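Long-range contacts in putative pachytene checkpoint protein 2 (Caenorhabditis elegans, PDB 4XGU), which probably acts in chromosome recombination during meiosis as an AAA+ ATPase that binds and hydrolyses ATP to remodel other proteins: residues B[46-54]-B[64-72]; B[371-382]-B[409-420]. All blocks are in the same frame, centred on the assembly; numbering follows the deposited sequence.

Contact 1: residues B[46-54]-B[64-72]; sequences NWKPISSVE and ELFEKLVIG
Ile50 and Leu69 form a single antiparallel bridge, a hydrogen-bonded pair in which Ile50 N gives to Leu69 O at 2.9 Å and Leu69 N returns to Ile50 O at 3.0 Å. Through it the irregular segment 46-54 lies against strand 68-72, an outer strand of the small mixed sheet in the Pch2 N-terminal domain; strand 12-16 pairs with its other edge, where a classic beta bulge at Glu67 and Lys68 faces Arg16. A further bond runs from Trp47 N to Ile71 O, the donor tilted 31° from the carbonyl plane. With CG turned beside its own backbone N (chi1 -58°), Trp47 lays its indole over Gly72, while NE1 hydrogen-bonds to Thr73 O. An alanine here would remove the indole and is likely to leave Gly72 without its ring cover and Thr73 O without this donor. Pro49 runs alongside Lys68, its CB 3.6 Å from Lys68 CE, and also meets Val70 CG2. Farther along, Phe66 puts its ring edge to Ile50 O, and Leu69 CD2 sits over one face. At the glycine, the CH-pi contact is nearly axial: Gly72 CA stands 3.5 Å from the centroid of the six-membered ring of Trp47, 9° off its normal.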
# COMPACT_ATOMS: atom_id res chain seq x y z
N ASN B 46 4.86 -56.01 5.57
CA ASN B 46 5.42 -54.84 6.24
C ASN B 46 4.36 -53.78 6.53
O ASN B 46 3.64 -53.35 5.62
CB ASN B 46 6.54 -54.24 5.40
CG ASN B 46 7.57 -53.49 6.24
OD1 ASN B 46 7.76 -53.80 7.41
ND2 ASN B 46 8.23 -52.51 5.63
N TRP B 47 4.24 -53.37 7.79
CA TRP B 47 3.28 -52.36 8.23
C TRP B 47 1.83 -52.75 8.00
O TRP B 47 0.93 -51.92 8.11
CB TRP B 47 3.56 -51.02 7.53
CG TRP B 47 4.93 -50.52 7.78
CD1 TRP B 47 5.95 -50.44 6.88
CD2 TRP B 47 5.46 -50.04 9.02
NE1 TRP B 47 7.08 -49.93 7.48
CE2 TRP B 47 6.80 -49.68 8.80
CE3 TRP B 47 4.92 -49.89 10.30
CZ2 TRP B 47 7.61 -49.16 9.81
CZ3 TRP B 47 5.73 -49.38 11.31
CH2 TRP B 47 7.06 -49.02 11.05
N LYS B 48 1.60 -54.02 7.67
CA LYS B 48 0.24 -54.51 7.49
C LYS B 48 -0.18 -55.34 8.70
O LYS B 48 0.44 -56.35 9.01
CB LYS B 48 0.12 -55.33 6.21
CG LYS B 48 -0.45 -54.55 5.03
CD LYS B 48 0.23 -53.20 4.87
CE LYS B 48 -0.51 -52.33 3.85
NZ LYS B 48 0.05 -50.95 3.78
N PRO B 49 -1.24 -54.90 9.39
CA PRO B 49 -1.67 -55.46 10.67
C PRO B 49 -2.32 -56.83 10.56
O PRO B 49 -3.14 -57.07 9.67
CB PRO B 49 -2.67 -54.42 11.19
CG PRO B 49 -3.26 -53.84 9.96
CD PRO B 49 -2.14 -53.81 8.95
N ILE B 50 -1.96 -57.71 11.48
CA ILE B 50 -2.57 -59.02 11.60
C ILE B 50 -3.48 -59.03 12.82
O ILE B 50 -3.07 -58.61 13.90
CB ILE B 50 -1.52 -60.12 11.71
CG1 ILE B 50 -0.66 -60.17 10.45
CG2 ILE B 50 -2.18 -61.47 11.98
CD1 ILE B 50 0.37 -61.26 10.45
N SER B 51 -4.71 -59.52 12.65
CA SER B 51 -5.68 -59.48 13.73
C SER B 51 -5.89 -60.85 14.37
O SER B 51 -6.55 -60.96 15.41
CB SER B 51 -7.02 -58.95 13.22
OG SER B 51 -7.61 -59.87 12.31
N SER B 52 -5.33 -61.89 13.77
CA SER B 52 -5.54 -63.24 14.27
C SER B 52 -4.50 -64.23 13.77
O SER B 52 -3.95 -64.08 12.68
CB SER B 52 -6.94 -63.72 13.88
OG SER B 52 -7.16 -65.06 14.30
N VAL B 53 -4.23 -65.23 14.60
CA VAL B 53 -3.40 -66.36 14.20
C VAL B 53 -4.30 -67.51 13.77
O VAL B 53 -4.98 -68.12 14.60
CB VAL B 53 -2.48 -66.82 15.35
CG1 VAL B 53 -1.76 -68.11 14.99
CG2 VAL B 53 -1.48 -65.73 15.71
N GLU B 54 -4.34 -67.80 12.47
CA GLU B 54 -5.27 -68.80 11.96
C GLU B 54 -4.67 -70.20 12.02
O GLU B 54 -3.56 -70.37 12.52
CB GLU B 54 -5.70 -68.45 10.52
CG GLU B 54 -6.06 -66.97 10.32
CD GLU B 54 -7.37 -66.59 10.99
OE1 GLU B 54 -8.09 -67.50 11.47
OE2 GLU B 54 -7.72 -65.37 11.02
N GLU B 64 -5.45 -65.20 22.47
CA GLU B 64 -5.99 -64.70 23.73
C GLU B 64 -5.15 -63.54 24.27
O GLU B 64 -5.54 -62.89 25.23
CB GLU B 64 -6.07 -65.82 24.76
CG GLU B 64 -7.12 -66.88 24.45
CD GLU B 64 -7.10 -68.04 25.44
OE1 GLU B 64 -6.07 -68.22 26.13
OE2 GLU B 64 -8.11 -68.77 25.53
N LEU B 65 -4.00 -63.29 23.64
CA LEU B 65 -3.07 -62.26 24.10
C LEU B 65 -3.36 -60.88 23.53
O LEU B 65 -3.42 -59.90 24.26
CB LEU B 65 -1.63 -62.65 23.75
CG LEU B 65 -1.01 -63.86 24.46
CD1 LEU B 65 0.38 -64.13 23.90
CD2 LEU B 65 -0.94 -63.62 25.95
N PHE B 66 -3.54 -60.82 22.21
CA PHE B 66 -3.59 -59.53 21.52
C PHE B 66 -4.92 -59.25 20.83
O PHE B 66 -5.74 -60.14 20.61
CB PHE B 66 -2.47 -59.45 20.49
CG PHE B 66 -2.68 -60.32 19.29
CD1 PHE B 66 -2.52 -61.69 19.37
CD2 PHE B 66 -3.01 -59.77 18.07
CE1 PHE B 66 -2.71 -62.50 18.26
CE2 PHE B 66 -3.20 -60.57 16.95
CZ PHE B 66 -3.05 -61.93 17.05
N GLU B 67 -5.13 -57.98 20.50
CA GLU B 67 -6.31 -57.54 19.78
C GLU B 67 -5.92 -57.22 18.34
O GLU B 67 -6.72 -57.35 17.42
CB GLU B 67 -6.93 -56.31 20.46
CG GLU B 67 -8.45 -56.25 20.40
CD GLU B 67 -9.03 -55.22 21.36
OE1 GLU B 67 -8.66 -54.03 21.26
OE2 GLU B 67 -9.87 -55.60 22.21
N LYS B 68 -4.67 -56.82 18.16
CA LYS B 68 -4.12 -56.49 16.85
C LYS B 68 -2.62 -56.26 16.96
O LYS B 68 -2.15 -55.66 17.92
CB LYS B 68 -4.81 -55.24 16.28
CG LYS B 68 -4.08 -54.55 15.14
CD LYS B 68 -4.95 -53.45 14.54
CE LYS B 68 -4.12 -52.42 13.79
NZ LYS B 68 -4.97 -51.33 13.23
N LEU B 69 -1.86 -56.77 16.00
CA LEU B 69 -0.43 -56.54 16.00
C LEU B 69 0.05 -56.04 14.64
O LEU B 69 -0.53 -56.38 13.61
CB LEU B 69 0.33 -57.81 16.40
CG LEU B 69 0.54 -58.93 15.38
CD1 LEU B 69 1.85 -58.77 14.62
CD2 LEU B 69 0.48 -60.28 16.07
N VAL B 70 1.10 -55.23 14.66
CA VAL B 70 1.73 -54.74 13.44
C VAL B 70 3.23 -55.00 13.51
O VAL B 70 3.86 -54.76 14.53
CB VAL B 70 1.50 -53.23 13.24
CG1 VAL B 70 1.97 -52.81 11.85
CG2 VAL B 70 0.03 -52.87 13.44
N ILE B 71 3.79 -55.51 12.41
CA ILE B 71 5.23 -55.65 12.29
C ILE B 71 5.73 -54.82 11.12
O ILE B 71 5.31 -55.02 9.98
CB ILE B 71 5.65 -57.11 12.09
CG1 ILE B 71 5.23 -57.95 13.30
CG2 ILE B 71 7.15 -57.22 11.86
CD1 ILE B 71 5.66 -59.39 13.21
N GLY B 72 6.61 -53.87 11.40
CA GLY B 72 7.05 -52.95 10.37
C GLY B 72 8.50 -52.54 10.46
O GLY B 72 9.09 -52.48 11.55

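Contact 2: residues B[371-382]-B[409-420]; sequences ILFKIAQEARGL and MNLFLEAVKERL
Ile375 is the knob of a knobs-into-holes contact, seated among Met409, Phe412, Leu413 and Val416 of the facing helix. Segments 371-378 and 409-420 run parallel within the helical AAA+ lid, their axes 3° apart in direction and 9.8 Å apart at closest approach. The contact across them is apolar. The branches of Ile375 divide the hole: CG2, anti to the backbone N, reaches Val416 CG2, CG1 meets Leu413 CD1 at 3.8 Å, and CD1 reaches Met409, 3.3 Å from its backbone O and 3.9 Å from its CG. Met409, bent at chi2 (55°) and chi3, brings SD across Leu372 at about a right angle, 3.8 Å from Leu372 CD1, and its CG touches Ile371 CG2. Beyond the helix the chain keeps to the same partner: Val416 CG1 lies 3.6 Å from Ala379 CB, and Leu382 CD2 meets both Leu420 CD2 and Arg419 CG.

Charge is confined to the margin. Lys374 NZ and Glu378 OE2 make a 2.9 Å salt bridge along their own helix, the ammonium meeting OE2 from above the carboxylate plane, 36° out of it, while Glu378 CG packs on Leu413 CD1. Helix 324-340 meets Leu372 and Ile375 through Leu331, and Leu390 of helix 384-397 touches Val416. With no hydrogen bond across the segments, the two helices are probably held by shape and apolar burial rather than by directed polar bonds.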
# COMPACT_ATOMS: atom_id res chain seq x y z
N ILE B 371 -8.76 -54.25 -16.47
CA ILE B 371 -9.93 -53.39 -16.66
C ILE B 371 -9.99 -52.32 -15.57
O ILE B 371 -10.28 -51.16 -15.84
CB ILE B 371 -11.25 -54.19 -16.67
CG1 ILE B 371 -11.31 -55.11 -17.89
CG2 ILE B 371 -12.44 -53.26 -16.69
CD1 ILE B 371 -12.46 -56.09 -17.84
N LEU B 372 -9.71 -52.73 -14.34
CA LEU B 372 -9.69 -51.80 -13.21
C LEU B 372 -8.57 -50.79 -13.35
O LEU B 372 -8.73 -49.62 -13.00
CB LEU B 372 -9.55 -52.57 -11.89
CG LEU B 372 -9.51 -51.72 -10.61
CD1 LEU B 372 -10.74 -50.84 -10.52
CD2 LEU B 372 -9.39 -52.61 -9.39
N PHE B 373 -7.43 -51.24 -13.87
CA PHE B 373 -6.31 -50.35 -14.14
C PHE B 373 -6.68 -49.32 -15.20
O PHE B 373 -6.24 -48.16 -15.14
CB PHE B 373 -5.08 -51.14 -14.59
CG PHE B 373 -3.84 -50.29 -14.75
CD1 PHE B 373 -3.54 -49.71 -15.97
CD2 PHE B 373 -2.99 -50.08 -13.68
CE1 PHE B 373 -2.41 -48.93 -16.12
CE2 PHE B 373 -1.85 -49.31 -13.83
CZ PHE B 373 -1.56 -48.73 -15.05
N LYS B 374 -7.48 -49.75 -16.17
CA LYS B 374 -7.94 -48.88 -17.24
C LYS B 374 -8.82 -47.77 -16.66
O LYS B 374 -8.81 -46.64 -17.14
CB LYS B 374 -8.70 -49.69 -18.30
CG LYS B 374 -8.75 -49.05 -19.68
CD LYS B 374 -10.02 -48.24 -19.89
CE LYS B 374 -10.12 -47.76 -21.33
NZ LYS B 374 -9.00 -46.86 -21.69
N ILE B 375 -9.58 -48.12 -15.63
CA ILE B 375 -10.40 -47.14 -14.92
C ILE B 375 -9.51 -46.11 -14.23
O ILE B 375 -9.79 -44.91 -14.26
CB ILE B 375 -11.31 -47.81 -13.87
CG1 ILE B 375 -12.30 -48.76 -14.56
CG2 ILE B 375 -12.06 -46.77 -13.06
CD1 ILE B 375 -13.26 -49.43 -13.61
N ALA B 376 -8.43 -46.60 -13.63
CA ALA B 376 -7.45 -45.73 -12.98
C ALA B 376 -6.84 -44.75 -13.98
O ALA B 376 -6.50 -43.62 -13.63
CB ALA B 376 -6.36 -46.56 -12.32
N GLN B 377 -6.72 -45.18 -15.23
CA GLN B 377 -6.23 -44.32 -16.30
C GLN B 377 -7.25 -43.23 -16.64
O GLN B 377 -6.88 -42.14 -17.07
CB GLN B 377 -5.92 -45.14 -17.56
CG GLN B 377 -4.53 -45.74 -17.59
CD GLN B 377 -4.21 -46.39 -18.93
OE1 GLN B 377 -5.11 -46.79 -19.67
NE2 GLN B 377 -2.93 -46.48 -19.25
N GLU B 378 -8.53 -43.53 -16.44
CA GLU B 378 -9.58 -42.57 -16.73
C GLU B 378 -9.79 -41.61 -15.57
O GLU B 378 -10.42 -40.57 -15.73
CB GLU B 378 -10.90 -43.28 -17.05
CG GLU B 378 -10.81 -44.41 -18.09
CD GLU B 378 -10.57 -43.91 -19.50
OE1 GLU B 378 -10.38 -42.69 -19.70
OE2 GLU B 378 -10.58 -44.74 -20.43
N ALA B 379 -9.24 -41.95 -14.41
CA ALA B 379 -9.44 -41.17 -13.20
C ALA B 379 -8.22 -40.33 -12.84
O ALA B 379 -7.87 -40.21 -11.67
CB ALA B 379 -9.81 -42.08 -12.04
N ARG B 380 -7.57 -39.76 -13.84
CA ARG B 380 -6.33 -39.02 -13.63
C ARG B 380 -6.53 -37.72 -12.86
O ARG B 380 -5.68 -37.33 -12.05
CB ARG B 380 -5.65 -38.75 -14.97
CG ARG B 380 -4.97 -39.97 -15.56
CD ARG B 380 -4.19 -39.65 -16.82
NE ARG B 380 -3.28 -40.73 -17.18
CZ ARG B 380 -2.95 -41.06 -18.42
NH1 ARG B 380 -3.47 -40.40 -19.44
NH2 ARG B 380 -2.11 -42.07 -18.64
N GLY B 381 -7.64 -37.04 -13.11
CA GLY B 381 -7.90 -35.76 -12.47
C GLY B 381 -8.32 -35.84 -11.01
O GLY B 381 -8.12 -34.90 -10.25
N LEU B 382 -8.90 -36.98 -10.63
CA LEU B 382 -9.44 -37.16 -9.28
C LEU B 382 -8.36 -37.18 -8.19
O LEU B 382 -7.28 -37.72 -8.39
CB LEU B 382 -10.25 -38.46 -9.21
CG LEU B 382 -11.45 -38.53 -10.15
CD1 LEU B 382 -12.20 -39.83 -9.97
CD2 LEU B 382 -12.36 -37.34 -9.92
N MET B 409 -17.22 -53.01 -11.92
CA MET B 409 -16.23 -52.35 -12.76
C MET B 409 -16.91 -51.34 -13.69
O MET B 409 -16.39 -50.25 -13.93
CB MET B 409 -15.45 -53.38 -13.57
CG MET B 409 -13.94 -53.26 -13.46
SD MET B 409 -13.33 -53.30 -11.77
CE MET B 409 -14.04 -54.84 -11.19
N ASN B 410 -18.08 -51.71 -14.19
CA ASN B 410 -18.83 -50.85 -15.10
C ASN B 410 -19.39 -49.63 -14.37
O ASN B 410 -19.39 -48.52 -14.91
CB ASN B 410 -19.96 -51.63 -15.77
CG ASN B 410 -20.24 -51.15 -17.18
OD1 ASN B 410 -19.68 -51.66 -18.15
ND2 ASN B 410 -21.11 -50.15 -17.30
N LEU B 411 -19.85 -49.83 -13.14
CA LEU B 411 -20.42 -48.74 -12.36
C LEU B 411 -19.34 -47.78 -11.88
O LEU B 411 -19.52 -46.57 -11.89
CB LEU B 411 -21.21 -49.28 -11.16
CG LEU B 411 -22.47 -50.09 -11.47
CD1 LEU B 411 -23.28 -50.31 -10.20
CD2 LEU B 411 -23.32 -49.42 -12.54
N PHE B 412 -18.21 -48.34 -11.45
CA PHE B 412 -17.08 -47.54 -11.00
C PHE B 412 -16.61 -46.60 -12.11
O PHE B 412 -16.35 -45.43 -11.86
CB PHE B 412 -15.92 -48.44 -10.55
CG PHE B 412 -15.80 -48.57 -9.06
CD1 PHE B 412 -15.07 -47.65 -8.33
CD2 PHE B 412 -16.41 -49.62 -8.39
CE1 PHE B 412 -14.95 -47.77 -6.96
CE2 PHE B 412 -16.30 -49.74 -7.02
CZ PHE B 412 -15.57 -48.82 -6.30
N LEU B 413 -16.53 -47.13 -13.32
CA LEU B 413 -16.12 -46.33 -14.47
C LEU B 413 -17.10 -45.17 -14.72
O LEU B 413 -16.68 -44.05 -15.02
CB LEU B 413 -16.01 -47.20 -15.72
CG LEU B 413 -15.45 -46.51 -16.97
CD1 LEU B 413 -13.99 -46.16 -16.77
CD2 LEU B 413 -15.64 -47.39 -18.19
N GLU B 414 -18.39 -45.45 -14.58
CA GLU B 414 -19.40 -44.42 -14.79
C GLU B 414 -19.30 -43.32 -13.74
O GLU B 414 -19.44 -42.13 -14.06
CB GLU B 414 -20.80 -45.03 -14.76
CG GLU B 414 -21.32 -45.44 -16.13
CD GLU B 414 -22.81 -45.17 -16.28
OE1 GLU B 414 -23.27 -45.05 -17.44
OE2 GLU B 414 -23.51 -45.08 -15.25
N ALA B 415 -19.06 -43.71 -12.49
CA ALA B 415 -18.93 -42.74 -11.41
C ALA B 415 -17.72 -41.84 -11.62
O ALA B 415 -17.79 -40.64 -11.39
CB ALA B 415 -18.84 -43.46 -10.07
N VAL B 416 -16.62 -42.44 -12.06
CA VAL B 416 -15.40 -41.69 -12.36
C VAL B 416 -15.66 -40.61 -13.39
O VAL B 416 -15.30 -39.45 -13.19
CB VAL B 416 -14.27 -42.62 -12.87
CG1 VAL B 416 -13.13 -41.80 -13.45
CG2 VAL B 416 -13.77 -43.53 -11.76
N LYS B 417 -16.29 -41.00 -14.49
CA LYS B 417 -16.63 -40.06 -15.56
C LYS B 417 -17.57 -38.97 -15.07
O LYS B 417 -17.44 -37.81 -15.45
CB LYS B 417 -17.26 -40.81 -16.74
CG LYS B 417 -16.38 -40.88 -17.97
CD LYS B 417 -16.55 -42.20 -18.70
CE LYS B 417 -15.77 -42.21 -19.99
NZ LYS B 417 -15.80 -43.55 -20.64
N GLU B 418 -18.52 -39.35 -14.22
CA GLU B 418 -19.48 -38.40 -13.69
C GLU B 418 -18.80 -37.42 -12.74
O GLU B 418 -19.13 -36.24 -12.70
CB GLU B 418 -20.62 -39.13 -12.96
CG GLU B 418 -21.90 -38.33 -12.85
CD GLU B 418 -22.93 -39.00 -11.96
OE1 GLU B 418 -22.89 -38.75 -10.73
OE2 GLU B 418 -23.77 -39.76 -12.48
N ARG B 419 -17.82 -37.93 -11.99
CA ARG B 419 -17.12 -37.12 -11.01
C ARG B 419 -16.18 -36.11 -11.68
O ARG B 419 -15.94 -35.03 -11.15
CB ARG B 419 -16.34 -38.02 -10.05
CG ARG B 419 -15.87 -37.34 -8.78
CD ARG B 419 -17.02 -36.69 -8.04
NE ARG B 419 -16.73 -36.54 -6.61
CZ ARG B 419 -15.99 -35.57 -6.09
NH1 ARG B 419 -15.44 -34.65 -6.88
NH2 ARG B 419 -15.78 -35.52 -4.78
N LEU B 420 -15.67 -36.47 -12.85
CA LEU B 420 -14.74 -35.61 -13.58
C LEU B 420 -15.45 -34.42 -14.24
O LEU B 420 -14.87 -33.35 -14.38
CB LEU B 420 -13.99 -36.41 -14.64
CG LEU B 420 -12.96 -37.42 -14.14
CD1 LEU B 420 -12.50 -38.28 -15.30
CD2 LEU B 420 -11.78 -36.71 -13.49

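In the fold
Two ways of joining distant parts of a chain appear here. In contact 1 backbone polar groups fix a loop to a sheet edge in the N-terminal domain, with side chains filling in around them; contact 2, in the lid, relies on interlocking side chains between two helices. Neither is wholly core: each is partly buried, although contact 2 has more exposed residues among those that touch. They share no helix or strand. The centres of contact 1 and contact 2 lie about 33 Å apart, and the nearest atoms of contact 1 and contact 2 about 16 Å apart. Both lie near the nucleotide: the side chains of Lys48 in contact 1 and Arg419 in contact 2 are each about 10 Å from bound ADP.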